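Local coordinates for GDP-L-fucose synthase (Campylobacter jejuni, PDB 7ANC), which binds NADP and probably reduces a GDP-linked 4-keto sugar, as a GDP-mannoheptose C4 reductase of the GDP-fucose synthase family, at residues K236-F241 and D281-E286; V100-F105 and Y253-I258; I87-I92 and A145-S150; Q3-I8 and G29-V34. All blocks are in the same frame, centred on the assembly; numbering follows the deposited sequence.

Contacts 2, 3 and 4 belong to the Rossmann part of the chain, contact 1 to the part that probably binds the substrate, on the opposite side of the chain's centre, with its centre about 31 to 38 Å from the other three. Contact 4 comes first along the chain, at the edge of the parallel sheet; contact 3 pairs two helices on one face of it, and contact 2 packs helix 244-257 against strand 102-108. The segments of contacts 2 and 3 alternate along the chain; their centres are about 14 Å apart, and F105 meets Q88, A145 and C148. Strand 238-243 of contact 1 runs straight into helix 244-257 of contact 2, so the chain returns to the nucleotide-binding sheet.

Contact 1. Residues K236-F241 and D281-E286; sequences KVRREF and DYSIKE
R238 lies along D281 from CB to NH2 and reaches E286 with its guanidinium. Its CB is 3.5 Å from D281 OD2; CG passes 4.2 Å from S283 CA, and CD stays near D281 OD2. The chain bends at chi3 (65°), bringing NE beside the D281 carboxylate, to which it gives two weak bonds. NH2 makes the firmer salt bridge, 3.1 Å to D281 OD1; the oxygen lies in the guanidinium plane, while the nitrogen stands above the carboxylate plane. A longer, weak bond joins NH2 to E286 OE1, and NH1 bonds a water. S283 N sits over one guanidinium face. Strands 238-243 and 282-283 run antiparallel here, R239 and Y282 forming the hydrogen-bonded pair, with R239 N 3.0 Å from Y282 O. S283 then starts helix 284-295 with a capping box: its OG accepts from E286 N, and E286 OE1 from S283 N. Beyond it, I284 N bonds V237 O. R239, a predicted substrate-binding residue, turns to the other face of the sheet and bonds M312 O.

Contact 2. Residues V100-F105 and Y253-I258; sequences VKKLVF and YTMQNI
K102 NZ is held by two carbonyls of the last turn of helix 244-257, those of T254 and M255, and by that of I258 just beyond it. The shortest of the three bonds runs 2.7 Å from K102 NZ to I258 O. The amine lies in the carbonyl plane of T254 but well above those of M255 and I258. D259 adds a salt bridge to the same nitrogen. By gathering three oxygens at the helix end and the residue after it, the ammonium probably counters the negative end of the helix dipole. The lysine gets there fully stretched, with every torsion near trans, and its methylenes run alongside the M255 thioether, head to tail: M255 SD lies 3.7 Å from K102 CB. M255 bends at chi2 and chi3 and sets its CE 3.9 Å from V104 CG2, where the T254 methyl also approaches. T254 O accepts from I258 N as well, in the last turn of the helix. Helix segment 253-257 runs roughly antiparallel to strand segment 102-105, at 152°, and covers a face of the parallel sheet: M255 also touches F62 of strand 60-63, and T254 and V104 both touch L162 of strand 159-164.

Contact 3. Residues I87-I92 and A145-S150; sequences IQNNVI and AIMCES
M147 faces helix 77-97 and carries most of the contact with N89 and I92. Its CG, anti to the backbone N (chi1 171°), is directed at the other helix and is met by both branches of I92, CG2 at 3.7 Å and CD1 at 3.8 Å. Bends at chi2 and chi3 then turn the thioether toward N89, which it crosses at about a right angle; M147 SD comes 3.4 Å from N89 OD1, and CE follows at 3.9 Å. C148, next in the chain, brings SG within 4.0 Å of I92 CD1. Both I92 and C148 also rest on F159 of strand 159-164, so this end of the contact is closed by the sheet. E149 and S150 meet Y135 and S136 of the second subunit, whose M86 packs on N89. Segments 87-92 and 145-150 run parallel within 20°, their axes 10.7 Å apart, side by side on one face of a Rossmann sheet, and both face the partner subunit, as in the helix-paired dimers of extended short-chain dehydrogenases.

Contact 4. Residues Q3-I8 and G29-V34; sequences QTNSKI and GFNNLV
I8 packs against L33 and F30, and the backbones beside it are firmly bonded. I8 N bonds N32 O at 3.0 Å and V34 N bonds I8 O at 2.9 Å, the ladder of a parallel pair. I8 and L33 lie side by side on the same face, with I8 CB 4.0 Å from L33 CD2, while I8 CD1 reaches F30 CD1. The F30 ring presents its edge to Q3 O, 3.3 Å from F30 CD1, and M2 covers it further. V34 sets CG1 beside I8 O and also packs on F52 of helix 46-56.

The turn from Q3 to S6 is the more exposed side, joined through single polar groups and a water rather than packed side chains. N31 N bonds T4 O at 3.2 Å. A chi1 of -168° carries N32 ND2 to N5 O, 3.0 Å away and in the plane of the N32 amide. The water donates to T4 O and S6 O and accepts from N32 N. K7, extended past V34 CG1, ends in a salt bridge with E56. Strand 8-11, helix 16-27 and strand 33-34 form a right-handed beta-alpha-beta crossover, the opening unit of the Rossmann fold, whose glycine-rich loop after strand 8-11 contributes to the NADP pocket.

Contact 1. Residues K236-F241 and D281-E286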
loop_
_atom_site.group_PDB
_atom_site.type_symbol
_atom_site.label_atom_id
_atom_site.label_comp_id
_atom_site.label_asym_id
_atom_site.label_seq_id
_atom_site.Cartn_x
_atom_site.Cartn_y
_atom_site.Cartn_z
ATOM N N LYS A 236 20.327 -20.289 -11.392
ATOM C CA LYS A 236 19.196 -21.147 -11.009
ATOM C C LYS A 236 17.847 -20.414 -10.810
ATOM O O LYS A 236 16.783 -21.073 -10.838
ATOM C CB LYS A 236 19.544 -21.969 -9.759
ATOM C CG LYS A 236 20.624 -23.019 -10.015
ATOM C CD LYS A 236 21.243 -23.547 -8.725
ATOM C CE LYS A 236 22.573 -24.261 -8.966
ATOM N NZ LYS A 236 22.576 -25.175 -10.146
ATOM N N VAL A 237 17.900 -19.094 -10.592
ATOM C CA VAL A 237 16.675 -18.327 -10.309
ATOM C C VAL A 237 15.789 -18.326 -11.557
ATOM O O VAL A 237 16.290 -18.227 -12.672
ATOM C CB VAL A 237 16.970 -16.901 -9.808
ATOM C CG1 VAL A 237 17.628 -16.073 -10.897
ATOM C CG2 VAL A 237 15.688 -16.243 -9.299
ATOM N N ARG A 238 14.476 -18.485 -11.358
ATOM C CA ARG A 238 13.541 -18.651 -12.456
ATOM C C ARG A 238 12.649 -17.395 -12.639
ATOM O O ARG A 238 12.209 -16.766 -11.656
ATOM C CB ARG A 238 12.710 -19.898 -12.255
ATOM C CG ARG A 238 13.502 -21.175 -11.989
ATOM C CD ARG A 238 12.623 -22.411 -11.917
ATOM N NE ARG A 238 11.970 -22.720 -13.185
ATOM C CZ ARG A 238 12.553 -23.346 -14.218
ATOM N NH1 ARG A 238 13.802 -23.786 -14.124
ATOM N NH2 ARG A 238 11.896 -23.536 -15.343
ATOM N N ARG A 239 12.379 -17.051 -13.904
ATOM C CA ARG A 239 11.572 -15.878 -14.261
ATOM C C ARG A 239 10.587 -16.175 -15.382
ATOM O O ARG A 239 10.851 -17.009 -16.252
ATOM C CB ARG A 239 12.517 -14.745 -14.701
ATOM C CG ARG A 239 13.398 -14.148 -13.596
ATOM C CD ARG A 239 12.596 -13.250 -12.683
ATOM N NE ARG A 239 13.363 -12.757 -11.533
ATOM C CZ ARG A 239 13.332 -13.292 -10.313
ATOM N NH1 ARG A 239 12.603 -14.383 -10.050
ATOM N NH2 ARG A 239 14.040 -12.736 -9.337
ATOM N N GLU A 240 9.430 -15.497 -15.355
ATOM C CA GLU A 240 8.358 -15.597 -16.365
ATOM C C GLU A 240 8.374 -14.243 -17.140
ATOM O O GLU A 240 8.459 -13.204 -16.528
ATOM C CB GLU A 240 6.989 -15.797 -15.664
ATOM C CG GLU A 240 5.776 -15.889 -16.579
ATOM C CD GLU A 240 4.436 -15.783 -15.877
ATOM O OE1 GLU A 240 4.382 -15.220 -14.697
ATOM O OE2 GLU A 240 3.410 -16.260 -16.502
ATOM N N PHE A 241 8.272 -14.293 -18.465
ATOM C CA PHE A 241 8.230 -13.101 -19.306
ATOM C C PHE A 241 6.927 -13.020 -20.094
ATOM O O PHE A 241 6.430 -14.035 -20.540
ATOM C CB PHE A 241 9.432 -13.121 -20.275
ATOM C CG PHE A 241 10.776 -13.127 -19.596
ATOM C CD1 PHE A 241 11.338 -14.308 -19.188
ATOM C CD2 PHE A 241 11.420 -11.935 -19.297
ATOM C CE1 PHE A 241 12.542 -14.328 -18.507
ATOM C CE2 PHE A 241 12.659 -11.929 -18.648
ATOM C CZ PHE A 241 13.204 -13.138 -18.245
ATOM N N ASP A 281 7.909 -20.663 -16.981
ATOM C CA ASP A 281 9.099 -19.946 -16.553
ATOM C C ASP A 281 10.390 -20.642 -17.013
ATOM O O ASP A 281 10.345 -21.770 -17.540
ATOM C CB ASP A 281 9.127 -19.612 -15.055
ATOM C CG ASP A 281 9.277 -20.850 -14.177
ATOM O OD1 ASP A 281 9.249 -21.986 -14.702
ATOM O OD2 ASP A 281 9.400 -20.635 -12.951
ATOM N N TYR A 282 11.508 -19.917 -16.874
ATOM C CA TYR A 282 12.835 -20.347 -17.353
ATOM C C TYR A 282 13.873 -19.911 -16.336
ATOM O O TYR A 282 13.811 -18.781 -15.836
ATOM C CB TYR A 282 13.163 -19.703 -18.722
ATOM C CG TYR A 282 12.199 -19.998 -19.833
ATOM C CD1 TYR A 282 12.312 -21.170 -20.580
ATOM C CD2 TYR A 282 11.157 -19.139 -20.134
ATOM C CE1 TYR A 282 11.412 -21.483 -21.594
ATOM C CE2 TYR A 282 10.254 -19.452 -21.138
ATOM C CZ TYR A 282 10.402 -20.624 -21.883
ATOM O OH TYR A 282 9.522 -20.899 -22.901
ATOM N N SER A 283 14.848 -20.785 -16.012
ATOM C CA SER A 283 15.994 -20.343 -15.236
ATOM C C SER A 283 16.833 -19.374 -16.080
ATOM O O SER A 283 16.787 -19.404 -17.302
ATOM C CB SER A 283 16.889 -21.521 -14.822
ATOM O OG SER A 283 17.397 -22.164 -15.981
ATOM N N ILE A 284 17.628 -18.532 -15.419
ATOM C CA ILE A 284 18.565 -17.656 -16.131
ATOM C C ILE A 284 19.488 -18.470 -17.072
ATOM O O ILE A 284 19.756 -18.067 -18.207
ATOM C CB ILE A 284 19.357 -16.784 -15.141
ATOM C CG1 ILE A 284 18.407 -15.818 -14.403
ATOM C CG2 ILE A 284 20.479 -16.022 -15.846
ATOM C CD1 ILE A 284 17.616 -14.876 -15.294
ATOM N N LYS A 285 19.922 -19.654 -16.626
ATOM C CA LYS A 285 20.694 -20.553 -17.481
ATOM C C LYS A 285 19.940 -20.966 -18.752
ATOM O O LYS A 285 20.469 -20.921 -19.848
ATOM C CB LYS A 285 21.167 -21.788 -16.674
ATOM C CG LYS A 285 21.642 -22.945 -17.559
ATOM C CD LYS A 285 22.375 -23.998 -16.740
ATOM C CE LYS A 285 22.506 -25.300 -17.515
ATOM N NZ LYS A 285 23.383 -26.285 -16.811
ATOM N N GLU A 286 18.672 -21.376 -18.629
ATOM C CA GLU A 286 17.888 -21.722 -19.806
ATOM C C GLU A 286 17.695 -20.518 -20.764
ATOM O O GLU A 286 17.651 -20.704 -21.957
ATOM C CB GLU A 286 16.511 -22.311 -19.424
ATOM C CG GLU A 286 16.580 -23.707 -18.808
ATOM C CD GLU A 286 15.283 -24.144 -18.098
ATOM O OE1 GLU A 286 14.482 -23.306 -17.599
ATOM O OE2 GLU A 286 15.107 -25.370 -17.997
HETATM O O HOH W 1 14.967 -26.134 -15.588
#

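Contact 2. Residues V100-F105 and Y253-I258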
loop_
_atom_site.group_PDB
_atom_site.type_symbol
_atom_site.label_atom_id
_atom_site.label_comp_id
_atom_site.label_asym_id
_atom_site.label_seq_id
_atom_site.Cartn_x
_atom_site.Cartn_y
_atom_site.Cartn_z
ATOM N N VAL A 100 -16.492 7.310 -15.472
ATOM C CA VAL A 100 -15.766 6.345 -16.293
ATOM C C VAL A 100 -16.532 5.013 -16.287
ATOM O O VAL A 100 -16.962 4.534 -15.235
ATOM C CB VAL A 100 -14.316 6.180 -15.800
ATOM C CG1 VAL A 100 -13.658 4.951 -16.434
ATOM C CG2 VAL A 100 -13.502 7.427 -16.141
ATOM N N LYS A 101 -16.721 4.396 -17.460
ATOM C CA LYS A 101 -17.422 3.131 -17.543
ATOM C C LYS A 101 -16.606 1.941 -16.976
ATOM O O LYS A 101 -17.111 1.092 -16.214
ATOM C CB LYS A 101 -17.838 2.837 -18.995
ATOM C CG LYS A 101 -18.881 3.849 -19.493
ATOM C CD LYS A 101 -19.290 3.618 -20.948
ATOM C CE LYS A 101 -20.487 4.475 -21.322
ATOM N NZ LYS A 101 -19.977 5.814 -21.692
ATOM N N LYS A 102 -15.334 1.864 -17.387
ATOM C CA LYS A 102 -14.475 0.749 -17.020
ATOM C C LYS A 102 -12.997 1.180 -17.019
ATOM O O LYS A 102 -12.586 2.063 -17.800
ATOM C CB LYS A 102 -14.735 -0.397 -18.017
ATOM C CG LYS A 102 -14.367 -1.759 -17.526
ATOM C CD LYS A 102 -15.018 -2.806 -18.426
ATOM C CE LYS A 102 -14.550 -4.166 -18.023
ATOM N NZ LYS A 102 -15.152 -5.198 -18.921
ATOM N N LEU A 103 -12.214 0.560 -16.119
ATOM C CA LEU A 103 -10.802 0.891 -15.920
ATOM C C LEU A 103 -10.031 -0.418 -15.756
ATOM O O LEU A 103 -10.524 -1.363 -15.113
ATOM C CB LEU A 103 -10.633 1.807 -14.693
ATOM C CG LEU A 103 -9.238 2.265 -14.241
ATOM C CD1 LEU A 103 -9.286 3.635 -13.560
ATOM C CD2 LEU A 103 -8.545 1.243 -13.340
ATOM N N VAL A 104 -8.808 -0.450 -16.311
ATOM C CA VAL A 104 -7.864 -1.561 -16.130
ATOM C C VAL A 104 -6.592 -0.996 -15.478
ATOM O O VAL A 104 -6.017 -0.010 -15.969
ATOM C CB VAL A 104 -7.542 -2.284 -17.444
ATOM C CG1 VAL A 104 -6.380 -3.254 -17.281
ATOM C CG2 VAL A 104 -8.774 -3.038 -17.942
ATOM N N PHE A 105 -6.170 -1.629 -14.374
ATOM C CA PHE A 105 -4.981 -1.263 -13.583
ATOM C C PHE A 105 -4.012 -2.462 -13.623
ATOM O O PHE A 105 -4.455 -3.604 -13.611
ATOM C CB PHE A 105 -5.384 -0.951 -12.133
ATOM C CG PHE A 105 -4.223 -0.810 -11.161
ATOM C CD1 PHE A 105 -3.253 0.165 -11.354
ATOM C CD2 PHE A 105 -4.095 -1.679 -10.071
ATOM C CE1 PHE A 105 -2.154 0.280 -10.476
ATOM C CE2 PHE A 105 -3.033 -1.568 -9.201
ATOM C CZ PHE A 105 -2.062 -0.559 -9.402
ATOM N N TYR A 253 -8.838 -7.394 -24.217
ATOM C CA TYR A 253 -9.773 -8.514 -23.980
ATOM C C TYR A 253 -10.584 -8.329 -22.679
ATOM O O TYR A 253 -11.825 -8.489 -22.659
ATOM C CB TYR A 253 -9.045 -9.873 -23.934
ATOM C CG TYR A 253 -9.983 -11.051 -23.738
ATOM C CD1 TYR A 253 -10.586 -11.694 -24.827
ATOM C CD2 TYR A 253 -10.247 -11.548 -22.471
ATOM C CE1 TYR A 253 -11.458 -12.770 -24.641
ATOM C CE2 TYR A 253 -11.130 -12.620 -22.272
ATOM C CZ TYR A 253 -11.732 -13.227 -23.369
ATOM O OH TYR A 253 -12.552 -14.319 -23.176
ATOM N N THR A 254 -9.875 -7.929 -21.620
ATOM C CA THR A 254 -10.476 -7.639 -20.304
ATOM C C THR A 254 -11.474 -6.510 -20.418
ATOM O O THR A 254 -12.630 -6.654 -19.978
ATOM C CB THR A 254 -9.362 -7.378 -19.261
ATOM O OG1 THR A 254 -8.560 -8.556 -19.119
ATOM C CG2 THR A 254 -9.960 -6.994 -17.893
ATOM N N MET A 255 -11.076 -5.396 -21.044
ATOM C CA MET A 255 -11.970 -4.247 -21.224
ATOM C C MET A 255 -13.247 -4.645 -21.974
ATOM O O MET A 255 -14.355 -4.222 -21.590
ATOM C CB MET A 255 -11.219 -3.108 -21.946
ATOM C CG MET A 255 -11.722 -1.728 -21.797
ATOM S SD MET A 255 -11.714 -1.102 -20.088
ATOM C CE MET A 255 -10.231 -0.128 -20.016
ATOM N N GLN A 256 -13.107 -5.475 -23.025
ATOM C CA GLN A 256 -14.258 -5.879 -23.820
ATOM C C GLN A 256 -15.157 -6.976 -23.214
ATOM O O GLN A 256 -16.360 -6.997 -23.494
ATOM C CB GLN A 256 -13.837 -6.320 -25.233
ATOM C CG GLN A 256 -13.045 -5.320 -26.012
ATOM C CD GLN A 256 -13.786 -4.056 -26.240
ATOM O OE1 GLN A 256 -14.059 -3.296 -25.297
ATOM N NE2 GLN A 256 -14.093 -3.779 -27.522
ATOM N N ASN A 257 -14.597 -7.880 -22.411
ATOM C CA ASN A 257 -15.221 -9.164 -22.082
ATOM C C ASN A 257 -15.319 -9.571 -20.615
ATOM O O ASN A 257 -16.093 -10.492 -20.290
ATOM C CB ASN A 257 -14.490 -10.288 -22.827
ATOM C CG ASN A 257 -14.564 -10.120 -24.342
ATOM O OD1 ASN A 257 -15.648 -10.195 -24.940
ATOM N ND2 ASN A 257 -13.423 -9.845 -24.967
ATOM N N ILE A 258 -14.526 -8.956 -19.716
ATOM C CA ILE A 258 -14.450 -9.433 -18.328
ATOM C C ILE A 258 -14.952 -8.317 -17.392
ATOM O O ILE A 258 -14.363 -7.206 -17.366
ATOM C CB ILE A 258 -13.018 -9.834 -17.900
ATOM C CG1 ILE A 258 -12.427 -10.929 -18.812
ATOM C CG2 ILE A 258 -13.019 -10.333 -16.448
ATOM C CD1 ILE A 258 -10.985 -11.380 -18.516
#

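Contact 3. Residues I87-I92 and A145-S150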
loop_
_atom_site.group_PDB
_atom_site.type_symbol
_atom_site.label_atom_id
_atom_site.label_comp_id
_atom_site.label_asym_id
_atom_site.label_seq_id
_atom_site.Cartn_x
_atom_site.Cartn_y
_atom_site.Cartn_z
ATOM N N ILE A 87 -0.569 8.377 -7.770
ATOM C CA ILE A 87 -0.990 8.118 -9.164
ATOM C C ILE A 87 -2.281 7.259 -9.133
ATOM O O ILE A 87 -3.323 7.593 -9.770
ATOM C CB ILE A 87 0.128 7.419 -9.964
ATOM C CG1 ILE A 87 1.288 8.371 -10.188
ATOM C CG2 ILE A 87 -0.370 6.866 -11.307
ATOM C CD1 ILE A 87 2.527 7.707 -10.729
ATOM N N GLN A 88 -2.222 6.133 -8.404
ATOM C CA GLN A 88 -3.391 5.237 -8.231
ATOM C C GLN A 88 -4.609 5.959 -7.660
ATOM O O GLN A 88 -5.718 5.892 -8.214
ATOM C CB GLN A 88 -2.998 4.020 -7.332
ATOM C CG GLN A 88 -1.912 3.121 -7.916
ATOM C CD GLN A 88 -1.168 2.180 -6.953
ATOM O OE1 GLN A 88 -0.197 1.589 -7.355
ATOM N NE2 GLN A 88 -1.614 2.076 -5.685
ATOM N N ASN A 89 -4.433 6.642 -6.524
ATOM C CA ASN A 89 -5.517 7.362 -5.884
ATOM C C ASN A 89 -6.155 8.421 -6.794
ATOM O O ASN A 89 -7.408 8.525 -6.900
ATOM C CB ASN A 89 -5.078 8.024 -4.554
ATOM C CG ASN A 89 -4.682 7.014 -3.454
ATOM O OD1 ASN A 89 -4.914 5.828 -3.564
ATOM N ND2 ASN A 89 -4.107 7.553 -2.361
ATOM N N ASN A 90 -5.302 9.249 -7.394
ATOM C CA ASN A 90 -5.791 10.376 -8.211
ATOM C C ASN A 90 -6.597 9.860 -9.430
ATOM O O ASN A 90 -7.731 10.339 -9.711
ATOM C CB ASN A 90 -4.632 11.241 -8.647
ATOM C CG ASN A 90 -4.061 12.151 -7.539
ATOM O OD1 ASN A 90 -4.706 12.443 -6.542
ATOM N ND2 ASN A 90 -2.834 12.595 -7.742
ATOM N N VAL A 91 -6.050 8.846 -10.108
ATOM C CA VAL A 91 -6.691 8.327 -11.323
ATOM C C VAL A 91 -7.967 7.527 -11.013
ATOM O O VAL A 91 -9.017 7.737 -11.659
ATOM C CB VAL A 91 -5.722 7.569 -12.245
ATOM C CG1 VAL A 91 -6.476 6.936 -13.399
ATOM C CG2 VAL A 91 -4.640 8.505 -12.766
ATOM N N ILE A 92 -7.890 6.609 -10.027
ATOM C CA ILE A 92 -9.042 5.777 -9.681
ATOM C C ILE A 92 -10.215 6.629 -9.127
ATOM O O ILE A 92 -11.376 6.482 -9.566
ATOM C CB ILE A 92 -8.642 4.617 -8.715
ATOM C CG1 ILE A 92 -7.670 3.644 -9.439
ATOM C CG2 ILE A 92 -9.861 3.895 -8.228
ATOM C CD1 ILE A 92 -6.929 2.671 -8.516
ATOM N N ALA A 145 -4.698 -2.660 -5.908
ATOM C CA ALA A 145 -5.617 -3.790 -6.141
ATOM C C ALA A 145 -6.828 -3.699 -5.214
ATOM O O ALA A 145 -7.980 -3.837 -5.643
ATOM C CB ALA A 145 -4.912 -5.117 -5.970
ATOM N N ILE A 146 -6.576 -3.459 -3.921
ATOM C CA ILE A 146 -7.646 -3.343 -2.921
ATOM C C ILE A 146 -8.551 -2.090 -3.180
ATOM O O ILE A 146 -9.799 -2.149 -2.992
ATOM C CB ILE A 146 -7.079 -3.449 -1.460
ATOM C CG1 ILE A 146 -6.489 -4.835 -1.210
ATOM C CG2 ILE A 146 -8.156 -3.091 -0.434
ATOM C CD1 ILE A 146 -5.782 -5.020 0.126
ATOM N N MET A 147 -7.950 -0.965 -3.609
ATOM C CA MET A 147 -8.701 0.198 -4.023
ATOM C C MET A 147 -9.727 -0.132 -5.151
ATOM O O MET A 147 -10.932 0.157 -5.026
ATOM C CB MET A 147 -7.763 1.346 -4.425
ATOM C CG MET A 147 -8.465 2.512 -5.068
ATOM S SD MET A 147 -7.659 4.092 -4.632
ATOM C CE MET A 147 -8.247 3.838 -2.961
ATOM N N CYS A 148 -9.261 -0.773 -6.229
ATOM C CA CYS A 148 -10.133 -1.176 -7.347
ATOM C C CYS A 148 -11.319 -1.996 -6.821
ATOM O O CYS A 148 -12.486 -1.645 -7.077
ATOM C CB CYS A 148 -9.386 -1.959 -8.414
ATOM S SG CYS A 148 -8.260 -0.951 -9.464
ATOM N N GLU A 149 -11.027 -3.071 -6.074
ATOM C CA GLU A 149 -12.051 -3.963 -5.551
ATOM C C GLU A 149 -13.031 -3.259 -4.618
ATOM O O GLU A 149 -14.258 -3.503 -4.688
ATOM C CB GLU A 149 -11.411 -5.145 -4.808
ATOM C CG GLU A 149 -12.411 -6.189 -4.303
ATOM C CD GLU A 149 -11.717 -7.280 -3.533
ATOM O OE1 GLU A 149 -11.232 -7.010 -2.386
ATOM O OE2 GLU A 149 -11.595 -8.375 -4.125
ATOM N N SER A 150 -12.514 -2.345 -3.778
ATOM C CA SER A 150 -13.334 -1.642 -2.818
ATOM C C SER A 150 -14.366 -0.677 -3.483
ATOM O O SER A 150 -15.506 -0.608 -2.997
ATOM C CB SER A 150 -12.480 -0.898 -1.787
ATOM O OG SER A 150 -11.654 -1.828 -1.064
#

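Contact 4. Residues Q3-I8 and G29-V34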
loop_
_atom_site.group_PDB
_atom_site.type_symbol
_atom_site.label_atom_id
_atom_site.label_comp_id
_atom_site.label_asym_id
_atom_site.label_seq_id
_atom_site.Cartn_x
_atom_site.Cartn_y
_atom_site.Cartn_z
ATOM N N GLN A 3 -16.190 0.842 -28.213
ATOM C CA GLN A 3 -16.439 0.898 -29.652
ATOM C C GLN A 3 -15.288 1.727 -30.241
ATOM O O GLN A 3 -14.557 2.400 -29.518
ATOM C CB GLN A 3 -17.779 1.576 -29.904
ATOM C CG GLN A 3 -18.863 1.027 -28.975
ATOM C CD GLN A 3 -20.284 1.296 -29.396
ATOM O OE1 GLN A 3 -20.712 2.445 -29.533
ATOM N NE2 GLN A 3 -21.044 0.223 -29.557
ATOM N N THR A 4 -15.157 1.660 -31.570
ATOM C CA THR A 4 -14.300 2.499 -32.397
ATOM C C THR A 4 -14.102 3.907 -31.956
ATOM O O THR A 4 -12.967 4.423 -31.985
ATOM C CB THR A 4 -14.976 2.678 -33.810
ATOM O OG1 THR A 4 -15.148 1.412 -34.371
ATOM C CG2 THR A 4 -14.173 3.572 -34.809
ATOM N N ASN A 5 -15.216 4.586 -31.684
ATOM C CA ASN A 5 -15.199 6.023 -31.392
ATOM C C ASN A 5 -15.349 6.331 -29.892
ATOM O O ASN A 5 -15.545 7.513 -29.525
ATOM C CB ASN A 5 -16.263 6.836 -32.192
ATOM C CG ASN A 5 -15.865 7.124 -33.664
ATOM O OD1 ASN A 5 -16.689 6.953 -34.566
ATOM N ND2 ASN A 5 -14.649 7.603 -33.898
ATOM N N SER A 6 -15.245 5.305 -29.028
ATOM C CA SER A 6 -15.233 5.554 -27.563
ATOM C C SER A 6 -13.995 6.369 -27.163
ATOM O O SER A 6 -12.923 6.103 -27.669
ATOM C CB SER A 6 -15.213 4.230 -26.777
ATOM O OG SER A 6 -16.385 3.449 -26.999
ATOM N N LYS A 7 -14.128 7.306 -26.199
ATOM C CA LYS A 7 -12.992 8.087 -25.756
ATOM C C LYS A 7 -12.195 7.237 -24.734
ATOM O O LYS A 7 -12.712 6.911 -23.677
ATOM C CB LYS A 7 -13.404 9.440 -25.140
ATOM C CG LYS A 7 -12.204 10.347 -24.831
ATOM C CD LYS A 7 -12.677 11.759 -24.530
ATOM C CE LYS A 7 -11.582 12.763 -24.249
ATOM N NZ LYS A 7 -12.133 14.166 -24.466
ATOM N N ILE A 8 -10.934 6.945 -25.077
ATOM C CA ILE A 8 -10.066 6.052 -24.281
ATOM C C ILE A 8 -8.827 6.817 -23.824
ATOM O O ILE A 8 -8.055 7.346 -24.662
ATOM C CB ILE A 8 -9.622 4.856 -25.129
ATOM C CG1 ILE A 8 -10.828 4.079 -25.646
ATOM C CG2 ILE A 8 -8.684 3.952 -24.311
ATOM C CD1 ILE A 8 -10.423 3.137 -26.781
ATOM N N GLY A 29 -8.240 0.042 -35.163
ATOM C CA GLY A 29 -9.157 1.087 -35.625
ATOM C C GLY A 29 -9.776 2.033 -34.608
ATOM O O GLY A 29 -10.693 2.803 -34.961
ATOM N N PHE A 30 -9.280 2.005 -33.356
ATOM C CA PHE A 30 -9.799 2.874 -32.297
ATOM C C PHE A 30 -9.167 4.266 -32.589
ATOM O O PHE A 30 -7.945 4.431 -32.717
ATOM C CB PHE A 30 -9.492 2.315 -30.884
ATOM C CG PHE A 30 -10.252 1.054 -30.525
ATOM C CD1 PHE A 30 -11.501 1.110 -29.931
ATOM C CD2 PHE A 30 -9.718 -0.198 -30.804
ATOM C CE1 PHE A 30 -12.215 -0.044 -29.594
ATOM C CE2 PHE A 30 -10.399 -1.346 -30.461
ATOM C CZ PHE A 30 -11.649 -1.276 -29.863
ATOM N N ASN A 31 -10.007 5.260 -32.849
ATOM C CA ASN A 31 -9.498 6.559 -33.274
ATOM C C ASN A 31 -9.905 7.751 -32.390
ATOM O O ASN A 31 -9.860 8.902 -32.860
ATOM C CB ASN A 31 -9.855 6.825 -34.755
ATOM C CG ASN A 31 -11.340 6.863 -34.974
ATOM O OD1 ASN A 31 -12.092 6.334 -34.159
ATOM N ND2 ASN A 31 -11.782 7.525 -36.037
ATOM N N ASN A 32 -10.262 7.498 -31.119
ATOM C CA ASN A 32 -10.554 8.558 -30.160
ATOM C C ASN A 32 -9.732 8.314 -28.868
ATOM O O ASN A 32 -10.287 8.080 -27.825
ATOM C CB ASN A 32 -12.045 8.583 -29.874
ATOM C CG ASN A 32 -12.510 9.825 -29.126
ATOM O OD1 ASN A 32 -11.765 10.748 -28.933
ATOM N ND2 ASN A 32 -13.782 9.850 -28.750
ATOM N N LEU A 33 -8.413 8.414 -28.987
ATOM C CA LEU A 33 -7.495 8.272 -27.849
ATOM C C LEU A 33 -7.114 9.633 -27.267
ATOM O O LEU A 33 -6.895 10.578 -28.013
ATOM C CB LEU A 33 -6.227 7.519 -28.302
ATOM C CG LEU A 33 -6.454 6.245 -29.124
ATOM C CD1 LEU A 33 -5.111 5.560 -29.375
ATOM C CD2 LEU A 33 -7.432 5.284 -28.438
ATOM N N VAL A 34 -7.009 9.727 -25.929
ATOM C CA VAL A 34 -6.537 10.951 -25.271
ATOM C C VAL A 34 -5.247 10.615 -24.535
ATOM O O VAL A 34 -5.209 9.639 -23.801
ATOM C CB VAL A 34 -7.609 11.617 -24.383
ATOM C CG1 VAL A 34 -8.186 10.690 -23.350
ATOM C CG2 VAL A 34 -7.063 12.866 -23.714
HETATM O O HOH W 2 -11.288 5.105 -29.733
#